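Peptidase S9 prolyl oligopeptidase catalytic domain-containing protein (Pyrococcus horikoshii, PDB 4HXF) is an acylaminoacyl peptidase, a self-compartmentalising hexameric serine protease that selects its substrates through multimerisation. Local coordinates at residues Ser283-Leu288 with Gly299-Met304; Tyr367-Ile372 with Glu452-Arg457; Ser115-Ala120 with Gly176-Asp181. All blocks are in the same frame, centred on the assembly; numbering follows the deposited sequence.

Contact 1. Residues Ser283-Leu288 with Gly299-Met304; sequences SVNLYL and GKHWIM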
loop_
_atom_site.group_PDB
_atom_site.type_symbol
_atom_site.label_atom_id
_atom_site.label_comp_id
_atom_site.label_asym_id
_atom_site.label_seq_id
_atom_site.Cartn_x
_atom_site.Cartn_y
_atom_site.Cartn_z
ATOM N N SER A 283 -52.638 -8.722 -8.200
ATOM C CA SER A 283 -52.336 -7.332 -7.935
ATOM C C SER A 283 -51.947 -7.200 -6.451
ATOM O O SER A 283 -52.353 -8.044 -5.573
ATOM C CB SER A 283 -53.583 -6.500 -8.233
ATOM O OG SER A 283 -53.881 -6.569 -9.623
ATOM N N VAL A 284 -51.237 -6.125 -6.134
ATOM C CA VAL A 284 -51.067 -5.685 -4.754
ATOM C C VAL A 284 -51.658 -4.256 -4.752
ATOM O O VAL A 284 -51.076 -3.358 -5.365
ATOM C CB VAL A 284 -49.666 -5.770 -4.208
ATOM C CG1 VAL A 284 -49.523 -5.115 -2.854
ATOM C CG2 VAL A 284 -49.191 -7.222 -4.220
ATOM N N ASN A 285 -52.771 -4.081 -4.072
ATOM C CA ASN A 285 -53.612 -2.887 -4.184
ATOM C C ASN A 285 -53.600 -2.089 -2.891
ATOM O O ASN A 285 -53.549 -2.705 -1.821
ATOM C CB ASN A 285 -55.063 -3.252 -4.531
ATOM C CG ASN A 285 -55.220 -3.848 -5.928
ATOM O OD1 ASN A 285 -54.584 -3.365 -6.892
ATOM N ND2 ASN A 285 -56.010 -4.941 -6.009
ATOM N N LEU A 286 -53.631 -0.772 -2.972
ATOM C CA LEU A 286 -53.599 0.207 -1.842
ATOM C C LEU A 286 -54.973 0.727 -1.447
ATOM O O LEU A 286 -55.813 1.124 -2.275
ATOM C CB LEU A 286 -52.700 1.432 -2.221
ATOM C CG LEU A 286 -52.507 2.517 -1.131
ATOM C CD1 LEU A 286 -51.780 1.916 0.124
ATOM C CD2 LEU A 286 -51.618 3.620 -1.721
ATOM N N TYR A 287 -55.201 0.645 -0.135
ATOM C CA TYR A 287 -56.411 1.074 0.533
ATOM C C TYR A 287 -56.054 1.954 1.727
ATOM O O TYR A 287 -54.931 1.987 2.180
ATOM C CB TYR A 287 -57.160 -0.175 1.077
ATOM C CG TYR A 287 -57.625 -1.117 -0.002
ATOM C CD1 TYR A 287 -56.814 -2.101 -0.460
ATOM C CD2 TYR A 287 -58.833 -0.959 -0.647
ATOM C CE1 TYR A 287 -57.236 -2.946 -1.472
ATOM C CE2 TYR A 287 -59.250 -1.770 -1.721
ATOM C CZ TYR A 287 -58.423 -2.807 -2.091
ATOM O OH TYR A 287 -58.853 -3.618 -3.101
ATOM N N LEU A 288 -57.108 2.611 2.220
ATOM C CA LEU A 288 -57.118 3.376 3.454
ATOM C C LEU A 288 -58.256 2.833 4.343
ATOM O O LEU A 288 -59.305 2.479 3.845
ATOM C CB LEU A 288 -57.421 4.889 3.113
ATOM C CG LEU A 288 -58.233 5.734 4.130
ATOM C CD1 LEU A 288 -57.222 6.077 5.216
ATOM C CD2 LEU A 288 -58.854 6.990 3.610
ATOM N N GLY A 299 -55.594 -1.839 -9.328
ATOM C CA GLY A 299 -55.535 -2.076 -10.806
ATOM C C GLY A 299 -54.621 -3.245 -11.067
ATOM O O GLY A 299 -54.258 -4.043 -10.156
ATOM N N LYS A 300 -54.235 -3.363 -12.344
ATOM C CA LYS A 300 -53.283 -4.414 -12.765
ATOM C C LYS A 300 -51.873 -3.960 -12.447
ATOM O O LYS A 300 -51.084 -3.547 -13.334
ATOM C CB LYS A 300 -53.465 -4.695 -14.267
ATOM C CG LYS A 300 -54.811 -5.306 -14.599
ATOM C CD LYS A 300 -54.801 -5.652 -16.101
ATOM C CE LYS A 300 -55.732 -6.817 -16.515
ATOM N NZ LYS A 300 -55.107 -7.709 -17.635
ATOM N N HIS A 301 -51.509 -4.019 -11.153
ATOM C CA HIS A 301 -50.243 -3.435 -10.687
ATOM C C HIS A 301 -49.879 -4.004 -9.341
ATOM O O HIS A 301 -50.697 -4.686 -8.709
ATOM C CB HIS A 301 -50.324 -1.907 -10.619
ATOM C CG HIS A 301 -51.360 -1.355 -9.667
ATOM N ND1 HIS A 301 -52.108 -0.243 -9.975
ATOM C CD2 HIS A 301 -51.689 -1.692 -8.355
ATOM C CE1 HIS A 301 -52.893 0.036 -8.916
ATOM N NE2 HIS A 301 -52.632 -0.869 -7.922
ATOM N N TRP A 302 -48.663 -3.734 -8.926
ATOM C CA TRP A 302 -48.190 -3.998 -7.521
ATOM C C TRP A 302 -47.737 -2.736 -6.895
ATOM O O TRP A 302 -46.801 -2.090 -7.404
ATOM C CB TRP A 302 -47.037 -4.970 -7.492
ATOM C CG TRP A 302 -47.394 -6.431 -7.498
ATOM C CD1 TRP A 302 -48.333 -7.013 -8.293
ATOM C CD2 TRP A 302 -46.795 -7.549 -6.740
ATOM N NE1 TRP A 302 -48.381 -8.373 -8.107
ATOM C CE2 TRP A 302 -47.464 -8.741 -7.180
ATOM C CE3 TRP A 302 -45.822 -7.636 -5.771
ATOM C CZ2 TRP A 302 -47.169 -9.991 -6.683
ATOM C CZ3 TRP A 302 -45.522 -8.923 -5.261
ATOM C CH2 TRP A 302 -46.213 -10.048 -5.685
ATOM N N ILE A 303 -48.407 -2.345 -5.831
ATOM C CA ILE A 303 -47.988 -1.220 -4.937
ATOM C C ILE A 303 -46.872 -1.714 -4.025
ATOM O O ILE A 303 -47.164 -2.502 -3.081
ATOM C CB ILE A 303 -49.142 -0.553 -4.181
ATOM C CG1 ILE A 303 -50.264 -0.096 -5.115
ATOM C CG2 ILE A 303 -48.597 0.620 -3.287
ATOM C CD1 ILE A 303 -49.880 0.849 -6.284
ATOM N N MET A 304 -45.615 -1.363 -4.339
ATOM C CA MET A 304 -44.476 -1.884 -3.737
ATOM C C MET A 304 -44.066 -1.227 -2.433
ATOM O O MET A 304 -43.334 -1.824 -1.638
ATOM C CB MET A 304 -43.329 -1.762 -4.731
ATOM C CG MET A 304 -43.533 -2.599 -5.941
ATOM S SD MET A 304 -43.690 -4.354 -5.565
ATOM C CE MET A 304 -42.148 -4.854 -4.876
#

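Contact 2. Residues Tyr367-Ile372 with Glu452-Arg457; sequences YIKPEI and EPQADR. With HEZ (hexane-1,6-diol), chain O.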
loop_
_atom_site.group_PDB
_atom_site.type_symbol
_atom_site.label_atom_id
_atom_site.label_comp_id
_atom_site.label_asym_id
_atom_site.label_seq_id
_atom_site.Cartn_x
_atom_site.Cartn_y
_atom_site.Cartn_z
ATOM N N TYR A 367 -50.637 -15.343 -20.089
ATOM C CA TYR A 367 -49.580 -15.663 -21.028
ATOM C C TYR A 367 -49.164 -14.510 -21.845
ATOM O O TYR A 367 -49.882 -13.522 -21.943
ATOM C CB TYR A 367 -50.059 -16.798 -21.937
ATOM C CG TYR A 367 -51.095 -16.458 -22.948
ATOM C CD1 TYR A 367 -52.467 -16.677 -22.661
ATOM C CD2 TYR A 367 -50.774 -16.057 -24.230
ATOM C CE1 TYR A 367 -53.425 -16.422 -23.574
ATOM C CE2 TYR A 367 -51.788 -15.838 -25.141
ATOM C CZ TYR A 367 -53.095 -16.045 -24.802
ATOM O OH TYR A 367 -54.077 -15.867 -25.779
ATOM N N ILE A 368 -47.929 -14.598 -22.341
ATOM C CA ILE A 368 -47.388 -13.608 -23.258
ATOM C C ILE A 368 -47.092 -14.288 -24.562
ATOM O O ILE A 368 -46.475 -15.340 -24.618
ATOM C CB ILE A 368 -46.083 -12.970 -22.740
ATOM C CG1 ILE A 368 -46.306 -12.164 -21.451
ATOM C CG2 ILE A 368 -45.424 -12.132 -23.825
ATOM C CD1 ILE A 368 -45.060 -11.880 -20.625
ATOM N N LYS A 369 -47.559 -13.661 -25.629
ATOM C CA LYS A 369 -47.372 -14.159 -27.019
ATOM C C LYS A 369 -46.243 -13.341 -27.703
ATOM O O LYS A 369 -46.222 -12.086 -27.641
ATOM C CB LYS A 369 -48.661 -14.062 -27.827
ATOM C CG LYS A 369 -48.464 -14.601 -29.228
ATOM C CD LYS A 369 -49.747 -14.360 -30.012
ATOM C CE LYS A 369 -49.764 -15.076 -31.356
ATOM N NZ LYS A 369 -51.038 -14.940 -32.211
ATOM N N PRO A 370 -45.194 -14.054 -28.195
ATOM C CA PRO A 370 -44.091 -13.379 -28.866
ATOM C C PRO A 370 -44.491 -12.945 -30.265
ATOM O O PRO A 370 -45.571 -13.290 -30.756
ATOM C CB PRO A 370 -43.033 -14.490 -28.922
ATOM C CG PRO A 370 -43.841 -15.697 -29.168
ATOM C CD PRO A 370 -45.015 -15.521 -28.237
ATOM N N GLU A 371 -43.650 -12.122 -30.850
ATOM C CA GLU A 371 -43.808 -11.635 -32.256
ATOM C C GLU A 371 -43.529 -12.881 -33.053
ATOM O O GLU A 371 -42.500 -13.622 -32.879
ATOM C CB GLU A 371 -42.862 -10.429 -32.539
ATOM N N ILE A 372 -44.612 -13.374 -33.589
ATOM C CA ILE A 372 -44.555 -14.356 -34.578
ATOM C C ILE A 372 -45.653 -13.898 -35.620
ATOM O O ILE A 372 -46.621 -13.109 -35.298
ATOM C CB ILE A 372 -44.758 -15.827 -34.096
ATOM C CG1 ILE A 372 -45.913 -15.927 -33.042
ATOM C CG2 ILE A 372 -43.408 -16.294 -33.525
ATOM C CD1 ILE A 372 -46.390 -17.276 -32.454
ATOM N N GLU A 452 -54.148 -20.800 -27.838
ATOM C CA GLU A 452 -53.031 -20.385 -28.703
ATOM C C GLU A 452 -52.532 -21.585 -29.532
ATOM O O GLU A 452 -51.510 -22.252 -29.206
ATOM C CB GLU A 452 -51.906 -19.769 -27.858
ATOM C CG GLU A 452 -52.319 -18.390 -27.264
ATOM C CD GLU A 452 -52.364 -17.297 -28.325
ATOM O OE1 GLU A 452 -53.102 -16.284 -28.165
ATOM O OE2 GLU A 452 -51.650 -17.396 -29.370
ATOM N N PRO A 453 -53.190 -21.788 -30.653
ATOM C CA PRO A 453 -52.692 -22.886 -31.494
ATOM C C PRO A 453 -51.339 -22.656 -32.091
ATOM O O PRO A 453 -50.721 -23.618 -32.510
ATOM C CB PRO A 453 -53.711 -22.999 -32.647
ATOM C CG PRO A 453 -54.735 -22.001 -32.383
ATOM C CD PRO A 453 -54.529 -21.318 -31.047
ATOM N N GLN A 454 -50.856 -21.423 -32.101
ATOM C CA GLN A 454 -49.460 -21.206 -32.547
ATOM C C GLN A 454 -48.383 -21.600 -31.499
ATOM O O GLN A 454 -47.196 -21.536 -31.792
ATOM C CB GLN A 454 -49.317 -19.758 -32.913
ATOM C CG GLN A 454 -50.074 -19.367 -34.159
ATOM C CD GLN A 454 -50.127 -17.866 -34.290
ATOM O OE1 GLN A 454 -50.958 -17.229 -33.607
ATOM N NE2 GLN A 454 -49.211 -17.290 -35.065
ATOM N N ALA A 455 -48.789 -21.985 -30.301
ATOM C CA ALA A 455 -47.939 -22.462 -29.234
ATOM C C ALA A 455 -47.588 -23.908 -29.613
ATOM O O ALA A 455 -48.468 -24.687 -29.941
ATOM C CB ALA A 455 -48.659 -22.362 -27.870
ATOM N N ASP A 456 -46.282 -24.195 -29.710
ATOM C CA ASP A 456 -45.778 -25.516 -30.104
ATOM C C ASP A 456 -45.779 -26.485 -28.940
ATOM O O ASP A 456 -44.896 -26.406 -28.060
ATOM C CB ASP A 456 -44.355 -25.387 -30.628
ATOM C CG ASP A 456 -43.848 -26.629 -31.316
ATOM O OD1 ASP A 456 -44.491 -27.684 -31.220
ATOM O OD2 ASP A 456 -42.861 -26.529 -32.056
ATOM N N ARG A 457 -46.783 -27.372 -28.931
ATOM C CA ARG A 457 -46.935 -28.362 -27.893
ATOM C C ARG A 457 -45.743 -29.271 -27.770
ATOM O O ARG A 457 -45.591 -29.893 -26.733
ATOM C CB ARG A 457 -48.185 -29.243 -28.169
ATOM C CG ARG A 457 -49.537 -28.590 -28.134
ATOM C CD ARG A 457 -50.622 -29.509 -28.739
ATOM N NE ARG A 457 -51.989 -29.117 -28.355
ATOM C CZ ARG A 457 -52.602 -28.010 -28.772
ATOM N NH1 ARG A 457 -53.846 -27.725 -28.347
ATOM N NH2 ARG A 457 -51.977 -27.172 -29.593
HETATM O O1 HEZ O . -53.336 -15.022 -30.454
HETATM C C1 HEZ O . -53.748 -13.624 -30.296
HETATM C C2 HEZ O . -53.756 -12.999 -28.886
HETATM C C3 HEZ O . -52.403 -12.688 -28.229
HETATM C C4 HEZ O . -52.496 -12.072 -26.853
HETATM C C5 HEZ O . -51.295 -11.210 -26.514
HETATM C C6 HEZ O . -50.438 -11.687 -25.321
HETATM O O6 HEZ O . -49.070 -11.160 -25.461
HETATM O O HOH W 1 -49.193 -14.248 -34.983
#

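Contact 3. Residues Ser115-Ala120 with Gly176-Asp181; sequences SRRLLA and GIWHGD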
loop_
_atom_site.group_PDB
_atom_site.type_symbol
_atom_site.label_atom_id
_atom_site.label_comp_id
_atom_site.label_asym_id
_atom_site.label_seq_id
_atom_site.Cartn_x
_atom_site.Cartn_y
_atom_site.Cartn_z
ATOM N N SER A 115 -38.163 14.334 17.169
ATOM C CA SER A 115 -37.183 14.713 16.130
ATOM C C SER A 115 -35.767 14.908 16.668
ATOM O O SER A 115 -34.974 15.656 16.082
ATOM C CB SER A 115 -37.621 15.939 15.350
ATOM O OG SER A 115 -38.938 15.800 14.728
ATOM N N ARG A 116 -35.470 14.161 17.707
ATOM C CA ARG A 116 -34.130 14.216 18.386
ATOM C C ARG A 116 -33.542 12.848 18.549
ATOM O O ARG A 116 -32.394 12.605 18.186
ATOM C CB ARG A 116 -34.247 14.924 19.716
ATOM C CG ARG A 116 -32.895 14.952 20.415
ATOM C CD ARG A 116 -32.866 15.883 21.588
ATOM N NE ARG A 116 -31.483 15.810 22.188
ATOM C CZ ARG A 116 -31.024 16.560 23.168
ATOM N NH1 ARG A 116 -31.764 17.491 23.697
ATOM N NH2 ARG A 116 -29.785 16.374 23.665
ATOM N N ARG A 117 -34.300 11.863 19.044
ATOM C CA ARG A 117 -33.824 10.553 19.231
ATOM C C ARG A 117 -34.179 9.594 18.093
ATOM O O ARG A 117 -35.245 9.740 17.465
ATOM C CB ARG A 117 -34.362 9.957 20.559
ATOM C CG ARG A 117 -33.833 10.604 21.826
ATOM C CD ARG A 117 -34.619 10.092 23.036
ATOM N NE ARG A 117 -35.959 10.640 23.009
ATOM C CZ ARG A 117 -36.979 10.219 23.775
ATOM N NH1 ARG A 117 -36.808 9.246 24.632
ATOM N NH2 ARG A 117 -38.132 10.841 23.778
ATOM N N LEU A 118 -33.245 8.707 17.813
ATOM C CA LEU A 118 -33.454 7.584 16.878
ATOM C C LEU A 118 -33.542 6.318 17.724
ATOM O O LEU A 118 -32.888 6.178 18.754
ATOM C CB LEU A 118 -32.295 7.422 15.896
ATOM C CG LEU A 118 -32.187 8.515 14.912
ATOM C CD1 LEU A 118 -30.899 8.328 14.055
ATOM C CD2 LEU A 118 -33.386 8.447 13.880
ATOM N N LEU A 119 -34.396 5.377 17.329
ATOM C CA LEU A 119 -34.241 3.996 17.749
ATOM C C LEU A 119 -33.544 3.224 16.696
ATOM O O LEU A 119 -34.025 3.201 15.547
ATOM C CB LEU A 119 -35.608 3.374 18.013
ATOM C CG LEU A 119 -35.674 1.852 18.336
ATOM C CD1 LEU A 119 -34.846 1.525 19.602
ATOM C CD2 LEU A 119 -37.118 1.293 18.362
ATOM N N ALA A 120 -32.432 2.572 17.011
ATOM C CA ALA A 120 -31.733 1.673 16.068
ATOM C C ALA A 120 -31.871 0.273 16.603
ATOM O O ALA A 120 -31.586 -0.017 17.786
ATOM C CB ALA A 120 -30.279 2.061 15.947
ATOM N N GLY A 176 -38.531 -3.826 17.283
ATOM C CA GLY A 176 -38.942 -2.715 18.136
ATOM C C GLY A 176 -39.358 -1.534 17.366
ATOM O O GLY A 176 -38.767 -1.252 16.375
ATOM N N ILE A 177 -40.378 -0.855 17.866
ATOM C CA ILE A 177 -40.856 0.413 17.360
ATOM C C ILE A 177 -41.043 1.414 18.489
ATOM O O ILE A 177 -41.352 1.050 19.631
ATOM C CB ILE A 177 -42.145 0.298 16.522
ATOM C CG1 ILE A 177 -43.275 -0.274 17.370
ATOM C CG2 ILE A 177 -41.911 -0.615 15.300
ATOM C CD1 ILE A 177 -44.647 -0.030 16.798
ATOM N N TRP A 178 -40.988 2.684 18.156
ATOM C CA TRP A 178 -41.474 3.681 19.081
ATOM C C TRP A 178 -42.987 3.672 19.281
ATOM O O TRP A 178 -43.745 3.499 18.356
ATOM C CB TRP A 178 -41.094 5.086 18.642
ATOM C CG TRP A 178 -39.619 5.463 18.747
ATOM C CD1 TRP A 178 -38.753 5.679 17.722
ATOM C CD2 TRP A 178 -38.887 5.714 19.960
ATOM N NE1 TRP A 178 -37.579 6.093 18.145
ATOM C CE2 TRP A 178 -37.542 6.111 19.500
ATOM C CE3 TRP A 178 -39.149 5.583 21.317
ATOM C CZ2 TRP A 178 -36.546 6.383 20.366
ATOM C CZ3 TRP A 178 -38.139 5.935 22.220
ATOM C CH2 TRP A 178 -36.849 6.292 21.739
ATOM N N HIS A 179 -43.393 3.948 20.520
ATOM C CA HIS A 179 -44.778 4.228 20.836
ATOM C C HIS A 179 -44.745 5.391 21.803
ATOM O O HIS A 179 -44.638 5.242 23.036
ATOM C CB HIS A 179 -45.470 2.992 21.413
ATOM C CG HIS A 179 -46.945 3.238 21.732
ATOM N ND1 HIS A 179 -47.839 3.567 20.793
ATOM C CD2 HIS A 179 -47.663 3.128 22.961
ATOM C CE1 HIS A 179 -49.048 3.781 21.383
ATOM N NE2 HIS A 179 -48.940 3.485 22.708
ATOM N N GLY A 180 -44.772 6.580 21.218
ATOM C CA GLY A 180 -44.584 7.814 22.007
ATOM C C GLY A 180 -43.167 7.762 22.585
ATOM O O GLY A 180 -42.189 7.558 21.812
ATOM N N ASP A 181 -43.022 7.834 23.906
ATOM C CA ASP A 181 -41.715 7.737 24.615
ATOM C C ASP A 181 -41.334 6.345 25.115
ATOM O O ASP A 181 -40.261 6.144 25.724
ATOM C CB ASP A 181 -41.623 8.727 25.811
ATOM C CG ASP A 181 -41.355 10.120 25.359
ATOM O OD1 ASP A 181 -40.707 10.286 24.297
ATOM O OD2 ASP A 181 -41.956 11.012 25.968
HETATM O O HOH W 2 -38.461 7.614 26.446
#

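Contact 1. Residues Ser283-Leu288 with Gly299-Met304
V284 and W302 meet in a single backbone bridge, after which the strands diverge with a 65° angle between their N-to-C directions. Two hydrogen bonds on V284 clasp the bridge: V284 N donates to H301 O (3.0 Å), and V284 O accepts from I303 N (2.9 Å). On one side of it V284 sets its CG2 methyl over the W302 indole, 3.5 Å from W302 CD2, a CH-pi contact nearly along the normal of the five-membered ring. With CG1 anti to the backbone N (chi1 172°), CG2 is the branch turned to the indole. W302 NE1 is held by the carbonyl of G282, and the indole also packs edge-to-face with Y395. Farther along, L286 CB touches I303 CG1 at 4.1 Å. The inverse gamma turn centred on K300 is tied down at G299 by two side chains. S283 OG gives a hydrogen bond to G299 O (2.6 Å), while N285 OD1 receives G299 N at 3.0 Å from above its amide plane, and its ND2 is occupied by E280. The H301 ring, folded back between its own backbone N and carbonyl carbon (chi1 61°), has G299 N toward the rim of one face and I303 CD1 toward the rim of the opposite one, with V284 O at its edge in plane, 3.5 Å from H301 CD2. Its NE2 bonds to the carbonyl of A297. Strand 283-289 is third in its four-stranded sheet and strand 302-308 is first in the following one, so the bridge joins successive blades of a beta-propeller.

Contact 2. Residues Tyr367-Ile372 with Glu452-Arg457
Y367 and K369 reach across to E452 and Q454 at one side of the alpha/beta-hydrolase domain, where strand 361-368 runs out and helix 436-451 gives way to a type I turn from E452 to A455. Y367 carries CG between its backbone N and carbonyl carbon (chi1 72°), which sends the phenol toward E452: Y367 OH donates at 2.6 Å to E452 OE1, which accepts on its anti lone pair. Ring and carboxylate planes stand 57° apart. E452 CG, anti to the carbonyl carbon (chi1 -70°), comes 3.4 Å from Y367 CE2, and the bend at chi2 then turns the carboxylate so that OE1 meets the hydroxyl. OE1 is gripped a second time by O1 of a hexane-1,6-diol, probably from the crystallisation liquor, while OE2 takes a hydrogen bond from Y409. The carboxylate therefore has a donor on each oxygen, and the nearby ammonium of K369, a long salt-bridge partner (NZ to E452 OE2, 3.8 Å), would probably favour its ionised form. K369 stretches out fully, and its NZ donates to Q454 OE1 (2.7 Å), tilted from the amide plane, and to the diol O1; its backbone N holds the other diol oxygen, O6, in a nearly straight bond, so that the diol spans the lysine from main chain to tip. I372 and Q454 run alongside one another with their ends pointing contrary ways, I372 CD1 lying 3.8 Å from Q454 NE2. That NE2 donates to a water at 3.0 Å, and the same water donates to I372 O at 2.8 Å.

Contact 3. Residues Ser115-Ala120 with Gly176-Asp181
L119 and W178 form the tight half of a face-to-face packing between two adjacent beta-propeller blades: strand 117-124 from one sheet, strand 175-179 from the next, running nearly antiparallel with their axes 8.0 Å apart at closest. No backbone bond joins them here; side chains fill the interval. L119 CB sits against the pyrrole part of the indole, 3.4 Å from W178 NE1. Because L119 CG is anti to the backbone N (chi1 174°), the isobutyl end continues past the ring, and L119 CD2 comes to 3.6 Å from G176 O, where a residue without a side chain lets the leucine approach the main chain. The far end of the indole points at the other strand's backbone, W178 CZ2 standing 4.0 Å from L118 C at the ring edge. I183 and V156 also pack on W178. Toward the partly exposed side the packing gives way to charge. R117 bends at chi3 (-71°), bringing its guanidinium past the indole, with W178 CH2 over the guanidinium face at 4.1 Å from R117 NH1; the two planes are 59° apart, well short of a stack. At the outer limit of the contact, R117 NH2 forms a salt bridge to D181 OD1 at 2.7 Å, coming from above the carboxylate plane. D114 pairs with R117 NE in another salt bridge, and L341 of a second subunit packs on this arginine. Replacing R117 by alanine is likely to leave D181 without its cross-blade positive partner and to uncover the CH2 end of the indole. A water accepts from R117 NH1 at 2.9 Å.

Overall arrangement
From the N terminus the contacts follow one another in series, with no nesting or crossing. Contact 3 comes first, enclosing 55 residues that complete one propeller blade and lead into the next; contact 1 then closes a loop of 10 residues that finishes one later blade and leads to the next. Contact 2 closes last, bridging 79 residues of the hydrolase domain so that the edge region of its sheet meets the end of helix 436-451. Contacts 3 and 1 thus join propeller blades to each other, whereas contact 2 works within the hydrolase domain. The nearest atoms of contacts 1 and 2 are about 9 Å apart; contacts 2 and 3, with centres about 55 Å apart, flank the chain's centre from opposite sides.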